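Side-chain contacts in phospholyase (Arthrobacter aurescens, PDB 5G4I), which acts as a pyridoxal 5'-phosphate-dependent phospholyase, probably removing phosphate from small phosphorylated amines, in a family made up mainly of aminotransferases: residues S45-T50 with L417-E422; E122-A127 with L247-E252; N285-G290 with S319-A324. One frame throughout, in Å; residues are numbered along the deposited sequence.

Interaction 1: residues S45-T50 with L417-E422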
loop_
_atom_site.group_PDB
_atom_site.type_symbol
_atom_site.label_atom_id
_atom_site.label_comp_id
_atom_site.label_asym_id
_atom_site.label_seq_id
_atom_site.Cartn_x
_atom_site.Cartn_y
_atom_site.Cartn_z
ATOM N N SER A 45 2.779 4.002 26.347
ATOM C CA SER A 45 1.576 4.746 26.785
ATOM C C SER A 45 1.836 6.221 26.590
ATOM O O SER A 45 2.733 6.825 27.219
ATOM C CB SER A 45 1.284 4.406 28.279
ATOM O OG SER A 45 0.091 5.157 28.612
ATOM N N GLY A 46 1.065 6.875 25.677
ATOM C CA GLY A 46 1.254 8.281 25.417
ATOM C C GLY A 46 2.589 8.571 24.777
ATOM O O GLY A 46 2.820 8.178 23.615
ATOM N N VAL A 47 3.512 9.309 25.493
ATOM C CA VAL A 47 4.850 9.614 25.020
ATOM C C VAL A 47 5.924 8.631 25.591
ATOM O O VAL A 47 7.120 8.831 25.303
ATOM C CB VAL A 47 5.262 11.050 25.278
ATOM C CG1 VAL A 47 4.369 12.089 24.541
ATOM C CG2 VAL A 47 5.399 11.353 26.826
ATOM N N TRP A 48 5.459 7.646 26.372
ATOM C CA TRP A 48 6.437 6.778 27.078
ATOM C C TRP A 48 6.522 5.366 26.484
ATOM O O TRP A 48 5.461 4.823 26.074
ATOM C CB TRP A 48 6.015 6.699 28.545
ATOM C CG TRP A 48 5.975 8.008 29.270
ATOM C CD1 TRP A 48 4.824 8.702 29.585
ATOM C CD2 TRP A 48 7.098 8.849 29.653
ATOM N NE1 TRP A 48 5.163 9.881 30.204
ATOM C CE2 TRP A 48 6.546 10.017 30.255
ATOM C CE3 TRP A 48 8.474 8.689 29.619
ATOM C CZ2 TRP A 48 7.379 11.039 30.784
ATOM C CZ3 TRP A 48 9.307 9.755 30.163
ATOM C CH2 TRP A 48 8.718 10.902 30.730
ATOM N N LEU A 49 7.725 4.818 26.368
ATOM C CA LEU A 49 7.986 3.478 25.831
ATOM C C LEU A 49 8.831 2.644 26.770
ATOM O O LEU A 49 9.714 3.203 27.395
ATOM C CB LEU A 49 8.694 3.565 24.495
ATOM C CG LEU A 49 7.842 4.056 23.299
ATOM C CD1 LEU A 49 8.714 4.661 22.200
ATOM C CD2 LEU A 49 6.915 2.911 22.824
ATOM N N THR A 50 8.575 1.333 26.811
ATOM C CA THR A 50 9.280 0.410 27.715
ATOM C C THR A 50 9.919 -0.725 26.910
ATOM O O THR A 50 9.298 -1.293 25.951
ATOM C CB THR A 50 8.331 -0.219 28.721
ATOM O OG1 THR A 50 7.703 0.814 29.495
ATOM C CG2 THR A 50 9.109 -1.139 29.696
ATOM N N LEU A 417 2.201 13.970 18.922
ATOM C CA LEU A 417 1.608 15.348 19.087
ATOM C C LEU A 417 0.920 15.545 20.447
ATOM O O LEU A 417 0.396 16.642 20.726
ATOM C CB LEU A 417 0.679 15.716 17.896
ATOM C CG LEU A 417 0.977 17.139 17.381
ATOM C CD1 LEU A 417 2.240 17.226 16.575
ATOM C CD2 LEU A 417 -0.203 17.695 16.549
ATOM N N VAL A 418 0.866 14.535 21.332
ATOM C CA VAL A 418 0.450 14.651 22.720
ATOM C C VAL A 418 1.615 15.036 23.654
ATOM O O VAL A 418 1.422 15.161 24.873
ATOM C CB VAL A 418 -0.272 13.370 23.199
ATOM C CG1 VAL A 418 -1.581 13.175 22.540
ATOM C CG2 VAL A 418 0.604 12.142 23.058
ATOM N N PHE A 419 2.799 15.319 23.150
ATOM C CA PHE A 419 3.982 15.762 23.936
ATOM C C PHE A 419 3.739 17.197 24.360
ATOM O O PHE A 419 3.347 18.110 23.586
ATOM C CB PHE A 419 5.172 15.720 22.934
ATOM C CG PHE A 419 6.584 15.950 23.464
ATOM C CD1 PHE A 419 7.096 17.242 23.456
ATOM C CD2 PHE A 419 7.437 14.889 23.780
ATOM C CE1 PHE A 419 8.428 17.508 23.755
ATOM C CE2 PHE A 419 8.767 15.147 24.086
ATOM C CZ PHE A 419 9.252 16.432 24.042
ATOM N N GLY A 420 3.915 17.415 25.674
ATOM C CA GLY A 420 3.626 18.701 26.362
ATOM C C GLY A 420 4.889 19.376 26.946
ATOM O O GLY A 420 6.041 18.942 26.755
ATOM N N ARG A 421 4.688 20.481 27.687
ATOM C CA ARG A 421 5.741 21.307 28.203
ATOM C C ARG A 421 6.641 20.594 29.183
ATOM O O ARG A 421 7.875 20.713 29.061
ATOM C CB ARG A 421 5.124 22.593 28.826
ATOM C CG ARG A 421 6.127 23.488 29.590
ATOM C CD ARG A 421 6.995 24.190 28.649
ATOM N N GLU A 422 6.023 19.831 30.084
ATOM C CA GLU A 422 6.888 19.014 30.986
ATOM C C GLU A 422 7.830 18.086 30.191
ATOM O O GLU A 422 9.006 17.891 30.574
ATOM C CB GLU A 422 6.065 18.278 31.971
ATOM C CG GLU A 422 6.892 17.573 33.045
ATOM C CD GLU A 422 6.041 16.789 34.105
ATOM O OE1 GLU A 422 4.743 16.667 34.013
ATOM O OE2 GLU A 422 6.769 16.213 34.995
#
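V47 lays one of its two methyl groups against the backbone of F419: CG1 lies 3.7 Å from F419 CA. The same methyl reaches the start of that side chain, 4.1 Å from F419 CB, and sits at the edge of the phenyl ring, near its plane, so the ring face is not what V47 meets. A second apolar touch comes from V418, whose CG2 ends 4.0 Å from V47 CG1. That branch of V418 stands between its own backbone N and carbonyl carbon, a crowded position, and also skirts the carbonyl carbon of G46.

V47 can present itself in this way because it rides on the tight turn of a beta-hairpin joining strands 41-45 and 48-51. S45 to W48 form a type II' turn, closed by W48 N to S45 O at 3.0 Å, with S45 N returning a bond to W48 O. G46 takes the positive phi (66°) of the second position in such a turn, where glycine is at ease and a side chain would be strained. The other methyl of V47, CG2, rests 3.7 Å above one face of the W48 ring, offset toward its rim, so the two branches serve different neighbours.

Across the contact, F419 holds CG anti to its backbone N (chi1 -172°), and its side chain packs on A424 and L427 of helix 421-436; G420 is the N-cap of that helix. V418 also leans on L334 of helix 334-355. The hairpin turn is thereby set against the lead-in to the last helix. No hydrogen bond crosses between 45-50 and 417-422, which implies that their hold on each other is van der Waals and hydrophobic, set by shape rather than by bond direction.

Interaction 2: residues E122-A127 with L247-E252. With PLP (pyridoxal-5'-phosphate), chain C.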
loop_
_atom_site.group_PDB
_atom_site.type_symbol
_atom_site.label_atom_id
_atom_site.label_comp_id
_atom_site.label_asym_id
_atom_site.label_seq_id
_atom_site.Cartn_x
_atom_site.Cartn_y
_atom_site.Cartn_z
ATOM N N GLU A 122 1.859 4.430 -1.668
ATOM C CA GLU A 122 0.677 4.251 -2.586
ATOM C C GLU A 122 0.144 5.611 -2.965
ATOM O O GLU A 122 -0.291 5.810 -4.154
ATOM C CB GLU A 122 -0.414 3.346 -2.008
ATOM C CG GLU A 122 -0.144 1.866 -1.970
ATOM C CD GLU A 122 -1.437 1.035 -1.788
ATOM O OE1 GLU A 122 -2.352 1.402 -0.948
ATOM O OE2 GLU A 122 -1.587 -0.040 -2.506
ATOM N N ALA A 123 0.107 6.549 -2.020
ATOM C CA ALA A 123 -0.454 7.899 -2.326
ATOM C C ALA A 123 0.435 8.625 -3.362
ATOM O O ALA A 123 -0.066 9.214 -4.363
ATOM C CB ALA A 123 -0.658 8.713 -1.062
ATOM N N ASN A 124 1.738 8.691 -3.138
ATOM C CA ASN A 124 2.621 9.406 -4.075
ATOM C C ASN A 124 2.674 8.676 -5.425
ATOM O O ASN A 124 2.719 9.376 -6.481
ATOM C CB ASN A 124 4.045 9.590 -3.506
ATOM C CG ASN A 124 4.164 10.716 -2.509
ATOM O OD1 ASN A 124 3.516 11.761 -2.686
ATOM N ND2 ASN A 124 5.050 10.587 -1.548
ATOM N N GLU A 125 2.656 7.348 -5.497
ATOM C CA GLU A 125 2.553 6.629 -6.775
ATOM C C GLU A 125 1.336 7.080 -7.514
ATOM O O GLU A 125 1.420 7.369 -8.751
ATOM C CB GLU A 125 2.471 5.101 -6.492
ATOM C CG GLU A 125 2.345 4.258 -7.738
ATOM C CD GLU A 125 3.581 4.095 -8.554
ATOM O OE1 GLU A 125 4.671 4.538 -8.160
ATOM O OE2 GLU A 125 3.478 3.481 -9.674
ATOM N N LEU A 126 0.169 7.123 -6.864
ATOM C CA LEU A 126 -1.094 7.546 -7.536
ATOM C C LEU A 126 -1.031 8.996 -7.958
ATOM O O LEU A 126 -1.486 9.320 -9.101
ATOM C CB LEU A 126 -2.297 7.252 -6.621
ATOM C CG LEU A 126 -3.654 7.702 -7.128
ATOM C CD1 LEU A 126 -4.028 7.025 -8.418
ATOM C CD2 LEU A 126 -4.730 7.404 -6.035
ATOM N N ALA A 127 -0.545 9.877 -7.097
ATOM C CA ALA A 127 -0.446 11.298 -7.512
ATOM C C ALA A 127 0.409 11.472 -8.750
ATOM O O ALA A 127 0.032 12.297 -9.638
ATOM C CB ALA A 127 0.038 12.173 -6.359
ATOM N N LEU A 247 1.909 20.374 -12.749
ATOM C CA LEU A 247 1.157 20.477 -11.483
ATOM C C LEU A 247 2.120 20.481 -10.304
ATOM O O LEU A 247 3.264 20.022 -10.385
ATOM C CB LEU A 247 0.176 19.275 -11.307
ATOM C CG LEU A 247 -0.799 19.024 -12.472
ATOM C CD1 LEU A 247 -1.649 17.779 -12.260
ATOM C CD2 LEU A 247 -1.714 20.224 -12.678
ATOM N N VAL A 248 1.599 20.925 -9.179
ATOM C CA VAL A 248 2.344 20.916 -7.895
ATOM C C VAL A 248 1.753 19.877 -6.942
ATOM O O VAL A 248 0.518 19.874 -6.703
ATOM C CB VAL A 248 2.311 22.308 -7.220
ATOM C CG1 VAL A 248 3.017 22.226 -5.837
ATOM C CG2 VAL A 248 2.968 23.361 -8.129
ATOM N N ILE A 249 2.629 18.986 -6.408
ATOM C CA ILE A 249 2.245 17.987 -5.406
ATOM C C ILE A 249 2.954 18.391 -4.063
ATOM O O ILE A 249 4.188 18.384 -3.991
ATOM C CB ILE A 249 2.632 16.526 -5.722
ATOM C CG1 ILE A 249 2.072 16.046 -7.100
ATOM C CG2 ILE A 249 2.121 15.567 -4.596
ATOM C CD1 ILE A 249 2.740 14.783 -7.598
ATOM N N SER A 250 2.148 18.647 -2.998
ATOM C CA SER A 250 2.732 18.724 -1.618
ATOM C C SER A 250 2.649 17.363 -0.951
ATOM O O SER A 250 1.486 16.881 -0.724
ATOM C CB SER A 250 2.006 19.764 -0.751
ATOM O OG SER A 250 2.638 19.874 0.521
ATOM N N ASP A 251 3.814 16.802 -0.593
ATOM C CA ASP A 251 3.897 15.525 0.162
ATOM C C ASP A 251 3.865 15.935 1.650
ATOM O O ASP A 251 4.809 16.523 2.146
ATOM C CB ASP A 251 5.180 14.810 -0.221
ATOM C CG ASP A 251 5.410 13.520 0.552
ATOM O OD1 ASP A 251 4.814 13.355 1.619
ATOM O OD2 ASP A 251 6.290 12.719 0.110
ATOM N N GLU A 252 2.697 15.655 2.276
ATOM C CA GLU A 252 2.408 15.997 3.687
ATOM C C GLU A 252 2.660 14.859 4.613
ATOM O O GLU A 252 2.217 14.922 5.784
ATOM C CB GLU A 252 0.986 16.523 3.821
ATOM C CG GLU A 252 0.750 17.833 3.102
ATOM C CD GLU A 252 1.328 19.069 3.767
ATOM O OE1 GLU A 252 1.578 19.016 4.986
ATOM O OE2 GLU A 252 1.483 20.076 3.042
HETATM N N1 PLP C . 7.112 10.642 1.718
HETATM C C2 PLP C . 7.611 11.122 2.883
HETATM C C2A PLP C . 7.929 12.588 3.016
HETATM C C3 PLP C . 7.843 10.207 4.029
HETATM O O3 PLP C . 8.342 10.666 5.209
HETATM C C4 PLP C . 7.511 8.777 3.839
HETATM C C4A PLP C . 7.708 7.789 4.923
HETATM C C5 PLP C . 6.972 8.380 2.516
HETATM C C6 PLP C . 6.805 9.346 1.527
HETATM C C5A PLP C . 6.609 6.938 2.242
HETATM O O4P PLP C . 5.734 6.465 3.263
HETATM P P PLP C . 5.399 4.895 3.389
HETATM O O1P PLP C . 6.621 4.315 4.059
HETATM O O2P PLP C . 4.147 4.856 4.234
HETATM O O3P PLP C . 5.201 4.450 1.960
#
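N124 and D251 make the close, directional part of this contact: N124 ND2 donates to D251 OD2 at 3.0 Å, with an N-H...O angle of 158°. The two side chains cross at about a right angle, and the amide comes to OD2 from above the carboxylate plane, 69° out of it. H148 ND1 also bonds OD2, and the pyridine N1 of the cofactor lies 2.8 Å from OD2, so three nitrogens crowd round one oxygen. D251 holds CG anti to its backbone N (chi1 177°), which carries the carboxylate out toward N124 and the cofactor nitrogen, and a bond from V253 N to OD1 helps to fix its rotation. The N124 amide is pinned at both ends, OD1 by T278 OG1 and ND2 by H148 O as well, which suits asparagine, donor and acceptor in one flat group.

Both residues belong to the large domain of a fold-type I PLP enzyme, where strand 247-251 of the central sheet runs antiparallel to segment 122-127 of helix 120-135, the axes of these short pieces coming within 10.4 Å. An aspartate facing the pyridine nitrogen is a hallmark of this fold and probably helps to keep that nitrogen protonated. An alanine in place of D251 would probably leave N1 and the N124 amide without their shared oxygen partner, and H148 ND1 without its acceptor.

One turn further along the helix the contact is looser and mainly apolar. A127 CB meets I249 CD1 at 4.0 Å, and I249 CG2 comes no closer than 4.5 Å to N124 OD1. Small alanine lets the helix approach the sheet, while branched I249 spreads over L216, L276 and L128. Even this side is buried; beyond it the helix meets protein, not solvent: E122 OE2 bonds S119 OG of the second subunit.

Interaction 3: residues N285-G290 with S319-A324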
loop_
_atom_site.group_PDB
_atom_site.type_symbol
_atom_site.label_atom_id
_atom_site.label_comp_id
_atom_site.label_asym_id
_atom_site.label_seq_id
_atom_site.Cartn_x
_atom_site.Cartn_y
_atom_site.Cartn_z
ATOM N N ASN A 285 -2.785 6.651 13.309
ATOM C CA ASN A 285 -2.065 6.328 14.573
ATOM C C ASN A 285 -1.152 5.102 14.501
ATOM O O ASN A 285 -0.743 4.588 15.548
ATOM C CB ASN A 285 -2.967 6.220 15.791
ATOM C CG ASN A 285 -2.270 6.742 17.077
ATOM O OD1 ASN A 285 -1.699 7.839 17.047
ATOM N ND2 ASN A 285 -2.367 6.013 18.192
ATOM N N GLY A 286 -0.945 4.590 13.299
ATOM C CA GLY A 286 -0.258 3.265 13.063
ATOM C C GLY A 286 -1.037 2.280 12.221
ATOM O O GLY A 286 -0.451 1.308 11.709
ATOM N N HIS A 287 -2.318 2.554 11.982
ATOM C CA HIS A 287 -3.139 1.763 11.010
ATOM C C HIS A 287 -2.631 2.079 9.595
ATOM O O HIS A 287 -2.306 3.278 9.287
ATOM C CB HIS A 287 -4.599 2.144 11.129
ATOM C CG HIS A 287 -5.532 1.113 10.539
ATOM N ND1 HIS A 287 -5.856 -0.083 11.194
ATOM C CD2 HIS A 287 -6.151 1.029 9.332
ATOM C CE1 HIS A 287 -6.622 -0.820 10.421
ATOM N NE2 HIS A 287 -6.852 -0.153 9.294
ATOM N N PRO A 288 -2.619 1.158 8.623
ATOM C CA PRO A 288 -2.074 1.505 7.268
ATOM C C PRO A 288 -3.101 2.305 6.435
ATOM O O PRO A 288 -4.086 1.718 6.005
ATOM C CB PRO A 288 -1.744 0.095 6.673
ATOM C CG PRO A 288 -1.761 -0.900 7.858
ATOM C CD PRO A 288 -2.826 -0.307 8.759
ATOM N N ILE A 289 -2.895 3.592 6.374
ATOM C CA ILE A 289 -3.820 4.512 5.652
ATOM C C ILE A 289 -2.896 5.577 4.982
ATOM O O ILE A 289 -1.934 6.077 5.606
ATOM C CB ILE A 289 -4.854 5.243 6.555
ATOM C CG1 ILE A 289 -5.552 4.356 7.562
ATOM C CG2 ILE A 289 -5.893 6.000 5.712
ATOM C CD1 ILE A 289 -6.417 5.112 8.555
ATOM N N GLY A 290 -3.270 5.937 3.729
ATOM C CA GLY A 290 -2.768 7.105 3.045
ATOM C C GLY A 290 -3.900 7.756 2.246
ATOM O O GLY A 290 -5.024 7.296 2.237
ATOM N N SER A 319 -11.435 3.654 8.054
ATOM C CA SER A 319 -12.185 4.922 8.193
ATOM C C SER A 319 -12.422 5.248 9.664
ATOM O O SER A 319 -12.298 6.426 10.068
ATOM C CB SER A 319 -13.486 4.824 7.411
ATOM O OG SER A 319 -13.265 4.565 6.000
ATOM N N ALA A 320 -12.806 4.258 10.477
ATOM C CA ALA A 320 -13.011 4.449 11.949
ATOM C C ALA A 320 -11.717 4.941 12.610
ATOM O O ALA A 320 -11.716 5.842 13.478
ATOM C CB ALA A 320 -13.577 3.174 12.589
ATOM N N ALA A 321 -10.552 4.311 12.266
ATOM C CA ALA A 321 -9.256 4.727 12.768
ATOM C C ALA A 321 -8.920 6.202 12.442
ATOM O O ALA A 321 -8.544 7.016 13.327
ATOM C CB ALA A 321 -8.175 3.847 12.216
ATOM N N GLY A 322 -9.124 6.550 11.146
ATOM C CA GLY A 322 -8.805 7.926 10.759
ATOM C C GLY A 322 -9.754 8.967 11.388
ATOM O O GLY A 322 -9.288 10.063 11.783
ATOM N N LEU A 323 -11.050 8.605 11.544
ATOM C CA LEU A 323 -11.996 9.537 12.197
ATOM C C LEU A 323 -11.590 9.736 13.672
ATOM O O LEU A 323 -11.652 10.867 14.189
ATOM C CB LEU A 323 -13.416 8.964 12.085
ATOM C CG LEU A 323 -14.237 9.239 10.861
ATOM C CD1 LEU A 323 -15.397 8.184 10.819
ATOM C CD2 LEU A 323 -14.736 10.734 10.949
ATOM N N ALA A 324 -11.185 8.648 14.354
ATOM C CA ALA A 324 -10.769 8.783 15.780
ATOM C C ALA A 324 -9.540 9.603 16.006
ATOM O O ALA A 324 -9.433 10.382 17.008
ATOM C CB ALA A 324 -10.635 7.401 16.399
#
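A321 and G322 of helix 316-331 press against H287 and I289, in the loop that leads into strand 290-294 of the large domain's central sheet, in a fold-type I PLP enzyme. S319 and A320, just before them, face other parts of the fold: S319 packs on V96 of helix 94-104 while its OG turns back to bond N315 O of its own helix, and A320 lies against R95. The contact begins at A321.

A321 points at the loop and carries most of the helix's share of the contact. Its methyl CB lies 4.1 Å from H287 CB and comes obliquely to the imidazole, and I289 CD1 is 4.3 Å away. A methyl is enough here: alanine fills the notch between the two loop side chains without pushing the helix back. At G322 the backbone itself is touched: the extended arm of I289 (chi2 172°) brings CD1 to 4.0 Å from G322 N. A beta carbon at this position would meet that methyl at about contact distance, and glycine keeps the backbone itself next to it. Beyond it, A324 faces helix 72-82, at V74 and A77.

The loop side has further partners, in its own chain and across the dimer. H287 sends CG anti to its backbone N (chi1 -161°); NE2 makes a weak hydrogen bond to S318 OG, and the ring meets H287 of the second subunit with the planes at about 80°. Within the loop the imidazole is held on two sides: P288 CD sits 3.5 Å above one face, offset toward the rim, while I289 CG1 lies in the ring plane at its edge.

From the N terminus, the hairpin turn at 45-50 comes first, but its partner 417-422 arrives only after 366 intervening residues, so interaction 1 closes a loop holding most of the chain. The other two contacts nest inside it. Interaction 2 joins 122-127 to 247-252, and only afterwards does interaction 3 open at 285-290, closing at 319-324; these two stand in series, and none of the three cross. Interaction 1 ties the N-terminal hairpin to the loop leading into the C-terminal helix, interaction 2 fastens a helix to the cofactor-binding sheet, and interaction 3 sets the loop before strand 290-294 against helix 316-331. Interactions 2 and 3 approach within about 5 Å at their nearest atoms, and both adjoin the second subunit.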